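PDB 4FPW: CalU16 from Micromonospora echinospora, which probably protects its producer from an enediyne antibiotic as a self-sacrifice resistance protein of the AHA1 family. Local coordinates for residues Ile23-Arg28 with Glu171-Leu176; Leu98-Ser101 with Gly106-Leu109; Trp128-Asp133 with Met163-Glu168. All coordinates share one frame; numbering follows the deposited sequence.

Contacts 1 and 2 are buried; contact 3 lies at the surface. Contacts 1 and 2 meet in one antiparallel sheet, where strands 20-29 and 106-115 are neighbours: contact 2 is the hairpin pairing itself, with one backbone hydrogen bond, a weak serine bond and leucine packing, whereas contact 1 sets one tryptophan ring against isoleucines and has no hydrogen bond between its segments. Contacts 1 and 3 share helix 161-177. In contact 3 the touching between segments 128-133 and 163-168 falls to one methionine side chain of helix 118-138. Contacts 1 and 3 are also joined by Glu129, a contact 3 residue, which accepts a probable hydrogen bond from Trp173 NE1 of contact 1.

Contact 1. Residues Ile23-Arg28 with Glu171-Leu176; sequences IIIRQR and EAWAAL
Trp173 carries the whole helix side of this contact, presenting its six-membered ring to three successive isoleucines of strand 20-29. Ile23 lies over one face of the ring. Its CG1 stands 3.5 Å from the centroid of the six-membered ring and only 16° from the normal, a CH-pi contact. The terminal CD1 stays on the same side of the plane but beyond the CE3-CZ3 rim, 3.5 Å from Trp173 CE3. Ile25 comes instead to the edge: its CG1 lies in the ring plane, 3.6 Å from Trp173 CZ2, and the two side chains cross at about a right angle. Between these two, the carbonyl oxygen of Ile24 also approaches the edge, 3.6 Å from Trp173 CH2. The indole therefore meets one isoleucine with its face and the next two residues with its rim.

The axes of the two short segments come no nearer than 11.2 Å, and the indole bridges that space. Trp173 crosses it with CG lying opposite its own carbonyl carbon (chi1 -69°). Its NE1 donates a hydrogen bond to Glu129 of helix 118-138, which should help hold the rotation of the indole, and Val126 of that helix touches the Trp173 side chain. Strand 20-29 is held in turn by backbone hydrogen bonds between Ile23 and His113 and between Ile25 and Leu111. Trp173 thus anchors the C-terminal helix both to the antiparallel sheet and to the preceding long helix, within a helix-grip architecture as in Bet v 1-like proteins.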
loop_
_atom_site.group_PDB
_atom_site.type_symbol
_atom_site.label_atom_id
_atom_site.label_comp_id
_atom_site.label_asym_id
_atom_site.label_seq_id
_atom_site.Cartn_x
_atom_site.Cartn_y
_atom_site.Cartn_z
ATOM N N ILE A 23 -2.372 0.221 -9.087
ATOM C CA ILE A 23 -1.517 -0.869 -8.676
ATOM C C ILE A 23 -2.315 -1.721 -7.724
ATOM O O ILE A 23 -3.012 -1.187 -6.855
ATOM C CB ILE A 23 -0.278 -0.298 -7.948
ATOM C CG1 ILE A 23 0.937 -0.324 -8.877
ATOM C CG2 ILE A 23 0.036 -1.028 -6.643
ATOM C CD1 ILE A 23 0.662 0.133 -10.296
ATOM N N ILE A 24 -2.217 -3.040 -7.884
ATOM C CA ILE A 24 -2.868 -3.968 -6.966
ATOM C C ILE A 24 -1.892 -5.083 -6.618
ATOM O O ILE A 24 -1.426 -5.804 -7.498
ATOM C CB ILE A 24 -4.159 -4.550 -7.569
ATOM C CG1 ILE A 24 -5.250 -3.473 -7.636
ATOM C CG2 ILE A 24 -4.673 -5.702 -6.718
ATOM C CD1 ILE A 24 -6.419 -3.827 -8.537
ATOM N N ILE A 25 -1.601 -5.215 -5.328
ATOM C CA ILE A 25 -0.633 -6.161 -4.836
ATOM C C ILE A 25 -1.374 -7.130 -3.952
ATOM O O ILE A 25 -2.108 -6.704 -3.056
ATOM C CB ILE A 25 0.461 -5.451 -4.044
ATOM C CG1 ILE A 25 1.400 -4.739 -5.011
ATOM C CG2 ILE A 25 1.254 -6.424 -3.172
ATOM C CD1 ILE A 25 2.247 -3.685 -4.335
ATOM N N ARG A 26 -1.185 -8.424 -4.227
ATOM C CA ARG A 26 -1.834 -9.484 -3.478
ATOM C C ARG A 26 -0.779 -10.401 -2.915
ATOM O O ARG A 26 0.095 -10.891 -3.642
ATOM C CB ARG A 26 -2.774 -10.295 -4.367
ATOM C CG ARG A 26 -3.743 -9.460 -5.206
ATOM C CD ARG A 26 -4.850 -10.337 -5.767
ATOM N NE ARG A 26 -5.914 -9.555 -6.396
ATOM C CZ ARG A 26 -6.046 -9.322 -7.704
ATOM N NH1 ARG A 26 -5.181 -9.801 -8.603
ATOM N NH2 ARG A 26 -7.075 -8.595 -8.123
ATOM N N GLN A 27 -0.872 -10.622 -1.612
ATOM C CA GLN A 27 0.063 -11.432 -0.879
ATOM C C GLN A 27 -0.696 -12.145 0.203
ATOM O O GLN A 27 -1.594 -11.570 0.838
ATOM C CB GLN A 27 1.112 -10.572 -0.221
ATOM C CG GLN A 27 1.958 -9.767 -1.188
ATOM C CD GLN A 27 3.070 -9.050 -0.468
ATOM O OE1 GLN A 27 2.816 -8.301 0.472
ATOM N NE2 GLN A 27 4.309 -9.268 -0.902
ATOM N N ARG A 28 -0.329 -13.402 0.413
ATOM C CA ARG A 28 -0.989 -14.208 1.393
ATOM C C ARG A 28 -0.060 -14.309 2.581
ATOM O O ARG A 28 1.153 -14.462 2.409
ATOM C CB ARG A 28 -1.297 -15.581 0.813
ATOM C CG ARG A 28 -2.609 -16.128 1.326
ATOM C CD ARG A 28 -2.649 -17.636 1.283
ATOM N NE ARG A 28 -3.255 -18.164 2.493
ATOM C CZ ARG A 28 -3.299 -19.454 2.798
ATOM N NH1 ARG A 28 -2.773 -20.356 1.968
ATOM N NH2 ARG A 28 -3.869 -19.847 3.942
ATOM N N GLU A 171 10.363 -3.124 -13.935
ATOM C CA GLU A 171 10.089 -3.714 -15.258
ATOM C C GLU A 171 8.743 -4.462 -15.288
ATOM O O GLU A 171 7.991 -4.371 -16.262
ATOM C CB GLU A 171 11.225 -4.645 -15.685
ATOM C CG GLU A 171 12.445 -3.919 -16.232
ATOM C CD GLU A 171 13.684 -4.794 -16.264
ATOM O OE1 GLU A 171 13.551 -6.041 -16.223
ATOM O OE2 GLU A 171 14.798 -4.232 -16.330
ATOM N N ALA A 172 8.433 -5.176 -14.213
ATOM C CA ALA A 172 7.154 -5.875 -14.103
ATOM C C ALA A 172 5.948 -4.941 -14.136
ATOM O O ALA A 172 5.003 -5.170 -14.895
ATOM C CB ALA A 172 7.124 -6.715 -12.837
ATOM N N TRP A 173 5.969 -3.891 -13.325
ATOM C CA TRP A 173 4.902 -2.889 -13.374
ATOM C C TRP A 173 4.913 -2.109 -14.707
ATOM O O TRP A 173 3.862 -1.869 -15.304
ATOM C CB TRP A 173 5.033 -1.932 -12.212
ATOM C CG TRP A 173 4.739 -2.530 -10.890
ATOM C CD1 TRP A 173 5.621 -2.745 -9.882
ATOM C CD2 TRP A 173 3.470 -2.961 -10.413
ATOM N NE1 TRP A 173 4.979 -3.270 -8.791
ATOM C CE2 TRP A 173 3.655 -3.423 -9.096
ATOM C CE3 TRP A 173 2.190 -2.995 -10.967
ATOM C CZ2 TRP A 173 2.611 -3.921 -8.325
ATOM C CZ3 TRP A 173 1.155 -3.476 -10.202
ATOM C CH2 TRP A 173 1.373 -3.945 -8.888
ATOM N N ALA A 174 6.100 -1.734 -15.180
ATOM C CA ALA A 174 6.215 -1.022 -16.453
ATOM C C ALA A 174 5.596 -1.822 -17.590
ATOM O O ALA A 174 4.885 -1.262 -18.428
ATOM C CB ALA A 174 7.662 -0.704 -16.767
ATOM N N ALA A 175 5.866 -3.130 -17.610
ATOM C CA ALA A 175 5.378 -4.005 -18.673
ATOM C C ALA A 175 3.884 -4.263 -18.560
ATOM O O ALA A 175 3.207 -4.387 -19.559
ATOM C CB ALA A 175 6.140 -5.327 -18.669
ATOM N N LEU A 176 3.377 -4.375 -17.345
ATOM C CA LEU A 176 1.925 -4.474 -17.135
ATOM C C LEU A 176 1.210 -3.171 -17.529
ATOM O O LEU A 176 0.069 -3.208 -17.980
ATOM C CB LEU A 176 1.597 -4.794 -15.668
ATOM C CG LEU A 176 1.994 -6.161 -15.125
ATOM C CD1 LEU A 176 1.831 -6.195 -13.615
ATOM C CD2 LEU A 176 1.177 -7.274 -15.776
#

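Contact 2. Residues Leu98-Ser101 with Gly106-Leu109; sequences LRLS and GTLL
Ser101 and Leu108 are joined by a short backbone hydrogen bond, Leu108 N to Ser101 O, at 2.8 Å. It is fairly straight at hydrogen (159°), and the donor lies in the plane of the carbonyl group. The same oxygen also receives a CA-H...O contact from Thr107 CA, 3.2 Å away, so two donors of neighbouring residues converge on it. Ser101 adds a weak bond of its own, OG to Leu108 O, 3.3 Å long. Its chi1 of 36° puts the hydroxyl between the backbone N and the carbonyl carbon, and from there it also rests 3.7 Å from Leu108 CB.

The packing lies on the other side of the sheet, where Leu98, Leu100 and Leu109 gather. Leu109 is wedged against both partners. Its CD1 touches Leu98 CD1 at 3.6 Å, with the two side chains at about a right angle. Leu100, two residues on from Leu98 and on the same face, sets CD2 against Leu109 CB, 3.9 Å apart. Helix 33-41 covers part of this side, with Val36 and Trp37 on Leu100, and Val33 and Val36 on Thr107. Arg99, on the face of Ser101 and Leu108, is instead engaged by carboxylates: salt bridges link it to Glu112, Glu110 and Glu97.

The strand directions differ by 152°, and the strands follow each other in the chain with a very short connection, 94-103 into 106-115. This is an antiparallel beta hairpin, with Arg99, Ser101 and Leu108 on one face and Leu98, Leu100 and Leu109 on the other, built into the curved sheet of a Bet v 1-like fold.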
loop_
_atom_site.group_PDB
_atom_site.type_symbol
_atom_site.label_atom_id
_atom_site.label_comp_id
_atom_site.label_asym_id
_atom_site.label_seq_id
_atom_site.Cartn_x
_atom_site.Cartn_y
_atom_site.Cartn_z
ATOM N N LEU A 98 -6.363 -0.831 1.625
ATOM C CA LEU A 98 -5.962 -2.121 2.086
ATOM C C LEU A 98 -7.207 -2.914 2.395
ATOM O O LEU A 98 -8.053 -2.438 3.143
ATOM C CB LEU A 98 -5.117 -1.990 3.338
ATOM C CG LEU A 98 -4.582 -3.335 3.835
ATOM C CD1 LEU A 98 -3.248 -3.634 3.173
ATOM C CD2 LEU A 98 -4.453 -3.323 5.347
ATOM N N ARG A 99 -7.302 -4.111 1.809
ATOM C CA ARG A 99 -8.310 -5.108 2.160
ATOM C C ARG A 99 -7.615 -6.378 2.637
ATOM O O ARG A 99 -6.748 -6.916 1.945
ATOM C CB ARG A 99 -9.186 -5.463 0.962
ATOM C CG ARG A 99 -9.738 -4.266 0.220
ATOM C CD ARG A 99 -10.318 -4.657 -1.132
ATOM N NE ARG A 99 -10.027 -3.608 -2.103
ATOM C CZ ARG A 99 -9.076 -3.645 -3.037
ATOM N NH1 ARG A 99 -8.310 -4.716 -3.200
ATOM N NH2 ARG A 99 -8.917 -2.596 -3.842
ATOM N N LEU A 100 -8.003 -6.837 3.823
ATOM C CA LEU A 100 -7.582 -8.114 4.357
ATOM C C LEU A 100 -8.783 -9.049 4.350
ATOM O O LEU A 100 -9.847 -8.695 4.875
ATOM C CB LEU A 100 -7.079 -7.956 5.789
ATOM C CG LEU A 100 -6.002 -6.908 6.042
ATOM C CD1 LEU A 100 -5.588 -6.905 7.503
ATOM C CD2 LEU A 100 -4.794 -7.135 5.147
ATOM N N SER A 101 -8.619 -10.231 3.757
ATOM C CA SER A 101 -9.660 -11.260 3.775
ATOM C C SER A 101 -9.110 -12.539 4.374
ATOM O O SER A 101 -7.926 -12.852 4.212
ATOM C CB SER A 101 -10.186 -11.537 2.360
ATOM O OG SER A 101 -9.153 -11.448 1.383
ATOM N N GLY A 106 -5.261 -18.164 7.609
ATOM C CA GLY A 106 -4.405 -17.040 7.200
ATOM C C GLY A 106 -5.162 -15.854 6.610
ATOM O O GLY A 106 -6.372 -15.710 6.792
ATOM N N THR A 107 -4.449 -14.984 5.906
ATOM C CA THR A 107 -5.083 -13.793 5.314
ATOM C C THR A 107 -4.552 -13.467 3.911
ATOM O O THR A 107 -3.353 -13.617 3.658
ATOM C CB THR A 107 -5.025 -12.558 6.267
ATOM O OG1 THR A 107 -4.416 -11.439 5.612
ATOM C CG2 THR A 107 -4.244 -12.843 7.518
ATOM N N LEU A 108 -5.455 -13.051 3.007
ATOM C CA LEU A 108 -5.064 -12.557 1.670
ATOM C C LEU A 108 -5.030 -11.022 1.638
ATOM O O LEU A 108 -6.021 -10.368 1.330
ATOM C CB LEU A 108 -5.974 -13.085 0.532
ATOM C CG LEU A 108 -5.747 -12.396 -0.855
ATOM C CD1 LEU A 108 -4.299 -12.494 -1.301
ATOM C CD2 LEU A 108 -6.644 -12.877 -1.988
ATOM N N LEU A 109 -3.879 -10.443 1.938
ATOM C CA LEU A 109 -3.757 -8.989 1.903
ATOM C C LEU A 109 -3.953 -8.491 0.489
ATOM O O LEU A 109 -3.542 -9.160 -0.456
ATOM C CB LEU A 109 -2.391 -8.560 2.430
ATOM C CG LEU A 109 -2.000 -7.091 2.265
ATOM C CD1 LEU A 109 -1.239 -6.616 3.479
ATOM C CD2 LEU A 109 -1.154 -6.847 1.025
#

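Contact 3. Residues Trp128-Asp133 with Met163-Glu168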
loop_
_atom_site.group_PDB
_atom_site.type_symbol
_atom_site.label_atom_id
_atom_site.label_comp_id
_atom_site.label_asym_id
_atom_site.label_seq_id
_atom_site.Cartn_x
_atom_site.Cartn_y
_atom_site.Cartn_z
ATOM N N TRP A 128 5.490 0.085 -2.613
ATOM C CA TRP A 128 4.764 -0.765 -1.667
ATOM C C TRP A 128 5.346 -2.160 -1.567
ATOM O O TRP A 128 5.359 -2.756 -0.491
ATOM C CB TRP A 128 3.283 -0.851 -2.008
ATOM C CG TRP A 128 2.600 0.391 -1.636
ATOM C CD1 TRP A 128 2.137 1.340 -2.478
ATOM C CD2 TRP A 128 2.351 0.867 -0.308
ATOM N NE1 TRP A 128 1.597 2.368 -1.768
ATOM C CE2 TRP A 128 1.705 2.105 -0.431
ATOM C CE3 TRP A 128 2.580 0.346 0.973
ATOM C CZ2 TRP A 128 1.285 2.855 0.678
ATOM C CZ3 TRP A 128 2.168 1.091 2.081
ATOM C CH2 TRP A 128 1.523 2.332 1.919
ATOM N N GLU A 129 5.820 -2.691 -2.683
ATOM C CA GLU A 129 6.377 -4.040 -2.671
ATOM C C GLU A 129 7.584 -4.107 -1.763
ATOM O O GLU A 129 7.708 -5.050 -0.984
ATOM C CB GLU A 129 6.759 -4.486 -4.068
ATOM C CG GLU A 129 5.641 -5.194 -4.801
ATOM C CD GLU A 129 6.091 -5.658 -6.164
ATOM O OE1 GLU A 129 6.087 -4.849 -7.109
ATOM O OE2 GLU A 129 6.491 -6.819 -6.297
HETATM N N MSE A 130 8.458 -3.101 -1.853
HETATM C CA MSE A 130 9.643 -3.017 -0.988
HETATM C C MSE A 130 9.194 -2.987 0.443
HETATM O O MSE A 130 9.747 -3.674 1.306
HETATM C CB MSE A 130 10.443 -1.742 -1.227
HETATM C CG MSE A 130 10.995 -1.600 -2.647
HETATM SE SE MSE A 130 12.323 -3.009 -3.088
HETATM C CE MSE A 130 12.171 -2.618 -4.973
ATOM N N ALA A 131 8.174 -2.184 0.710
ATOM C CA ALA A 131 7.651 -2.037 2.059
ATOM C C ALA A 131 6.988 -3.311 2.570
ATOM O O ALA A 131 7.146 -3.670 3.744
ATOM C CB ALA A 131 6.663 -0.883 2.117
ATOM N N LEU A 132 6.225 -3.976 1.708
ATOM C CA LEU A 132 5.576 -5.224 2.092
ATOM C C LEU A 132 6.600 -6.336 2.385
ATOM O O LEU A 132 6.298 -7.243 3.156
ATOM C CB LEU A 132 4.541 -5.648 1.048
ATOM C CG LEU A 132 3.293 -4.751 1.088
ATOM C CD1 LEU A 132 2.436 -4.962 -0.143
ATOM C CD2 LEU A 132 2.462 -4.952 2.354
ATOM N N ASP A 133 7.811 -6.243 1.823
ATOM C CA ASP A 133 8.913 -7.135 2.246
ATOM C C ASP A 133 9.117 -7.066 3.739
ATOM O O ASP A 133 9.231 -8.102 4.395
ATOM C CB ASP A 133 10.252 -6.784 1.584
ATOM C CG ASP A 133 10.311 -7.178 0.137
ATOM O OD1 ASP A 133 9.339 -7.771 -0.383
ATOM O OD2 ASP A 133 11.346 -6.905 -0.495
HETATM N N MSE A 163 18.647 -2.217 -5.312
HETATM C CA MSE A 163 18.438 -1.582 -6.606
HETATM C C MSE A 163 18.014 -2.590 -7.641
HETATM O O MSE A 163 17.110 -2.304 -8.438
HETATM C CB MSE A 163 19.699 -0.880 -7.081
HETATM C CG MSE A 163 19.776 0.537 -6.519
HETATM SE SE MSE A 163 21.456 1.396 -7.104
HETATM C CE MSE A 163 20.852 2.092 -8.847
ATOM N N ARG A 164 18.643 -3.771 -7.636
ATOM C CA ARG A 164 18.305 -4.832 -8.578
ATOM C C ARG A 164 16.863 -5.273 -8.394
ATOM O O ARG A 164 16.116 -5.372 -9.361
ATOM C CB ARG A 164 19.244 -6.018 -8.404
ATOM C CG ARG A 164 19.029 -7.124 -9.423
ATOM C CD ARG A 164 19.772 -8.408 -9.061
ATOM N NE ARG A 164 19.272 -9.112 -7.865
ATOM C CZ ARG A 164 18.035 -9.596 -7.701
ATOM N NH1 ARG A 164 17.092 -9.425 -8.622
ATOM N NH2 ARG A 164 17.718 -10.238 -6.580
ATOM N N ILE A 165 16.467 -5.527 -7.148
ATOM C CA ILE A 165 15.079 -5.849 -6.823
ATOM C C ILE A 165 14.120 -4.690 -7.171
ATOM O O ILE A 165 12.964 -4.919 -7.536
ATOM C CB ILE A 165 14.934 -6.229 -5.340
ATOM C CG1 ILE A 165 15.708 -7.527 -5.050
ATOM C CG2 ILE A 165 13.474 -6.392 -4.969
ATOM C CD1 ILE A 165 15.926 -7.815 -3.584
ATOM N N SER A 166 14.589 -3.445 -7.061
ATOM C CA SER A 166 13.766 -2.287 -7.430
ATOM C C SER A 166 13.589 -2.262 -8.921
ATOM O O SER A 166 12.494 -2.065 -9.429
ATOM C CB SER A 166 14.378 -0.977 -6.884
ATOM O OG SER A 166 14.404 0.066 -7.856
ATOM N N GLN A 167 14.681 -2.507 -9.612
ATOM C CA GLN A 167 14.711 -2.445 -11.060
ATOM C C GLN A 167 13.922 -3.556 -11.776
ATOM O O GLN A 167 13.254 -3.288 -12.771
ATOM C CB GLN A 167 16.167 -2.446 -11.478
ATOM C CG GLN A 167 16.454 -2.691 -12.934
ATOM C CD GLN A 167 17.933 -2.551 -13.165
ATOM O OE1 GLN A 167 18.731 -3.058 -12.369
ATOM N NE2 GLN A 167 18.319 -1.816 -14.213
ATOM N N GLU A 168 13.988 -4.788 -11.279
ATOM C CA GLU A 168 13.158 -5.876 -11.832
ATOM C C GLU A 168 11.721 -5.562 -11.589
ATOM O O GLU A 168 10.928 -5.562 -12.523
ATOM C CB GLU A 168 13.460 -7.223 -11.191
ATOM C CG GLU A 168 14.752 -7.828 -11.672
ATOM C CD GLU A 168 15.121 -9.096 -10.929
ATOM O OE1 GLU A 168 14.296 -9.627 -10.150
ATOM O OE2 GLU A 168 16.267 -9.553 -11.119
#
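Met130 and Ser166 are the residues whose CA atoms come nearest between the two segments, 7.7 Å apart. Both segments are regular helix. In 128-133 the amide of Leu132 bonds to the carbonyl of Trp128, and in 163-168 that of Gln167 bonds to Met163 and that of Glu168 to Arg164. No hydrogen bond runs between the two segments, and side chains have to close the gap.

Met130, a selenomethionine here, does so. Its CG lies opposite the carbonyl carbon (chi1 -61°), and a second bend at chi2 (-64°) carries the selenium across to helix 161-177. There SE meets the methyl branch CG2 of Ile165 at 4.0 Å, and the two side chains cross obliquely. The placing of the terminal methyl CE is doubtful, because its approach to Ser166 is modelled too close to be reliable.

This is a sparse helix-to-helix contact in a Bet v 1-like fold, joining the long helix 118-138 that lies against the sheet to the C-terminal helix 161-177. Residues beyond the short segments strengthen it: Met162 and Arg169 also pack on Met130, and Arg169 forms a salt bridge with Asp133. Glu129, its CB directed toward the C-terminal helix, takes Trp173 NE1 on OE1 and a salt bridge from Arg8 on OE2.

Trp128 looks to the sheet, with NE1 bonded to His113 and its ring meeting that of Trp86. On the C-terminal helix, Arg164, its CB turned away from 128-133, pairs one turn along with Glu168, NH1 to OE2 at 2.6 Å, and the carboxylate lies at the edge of the guanidinium in its plane.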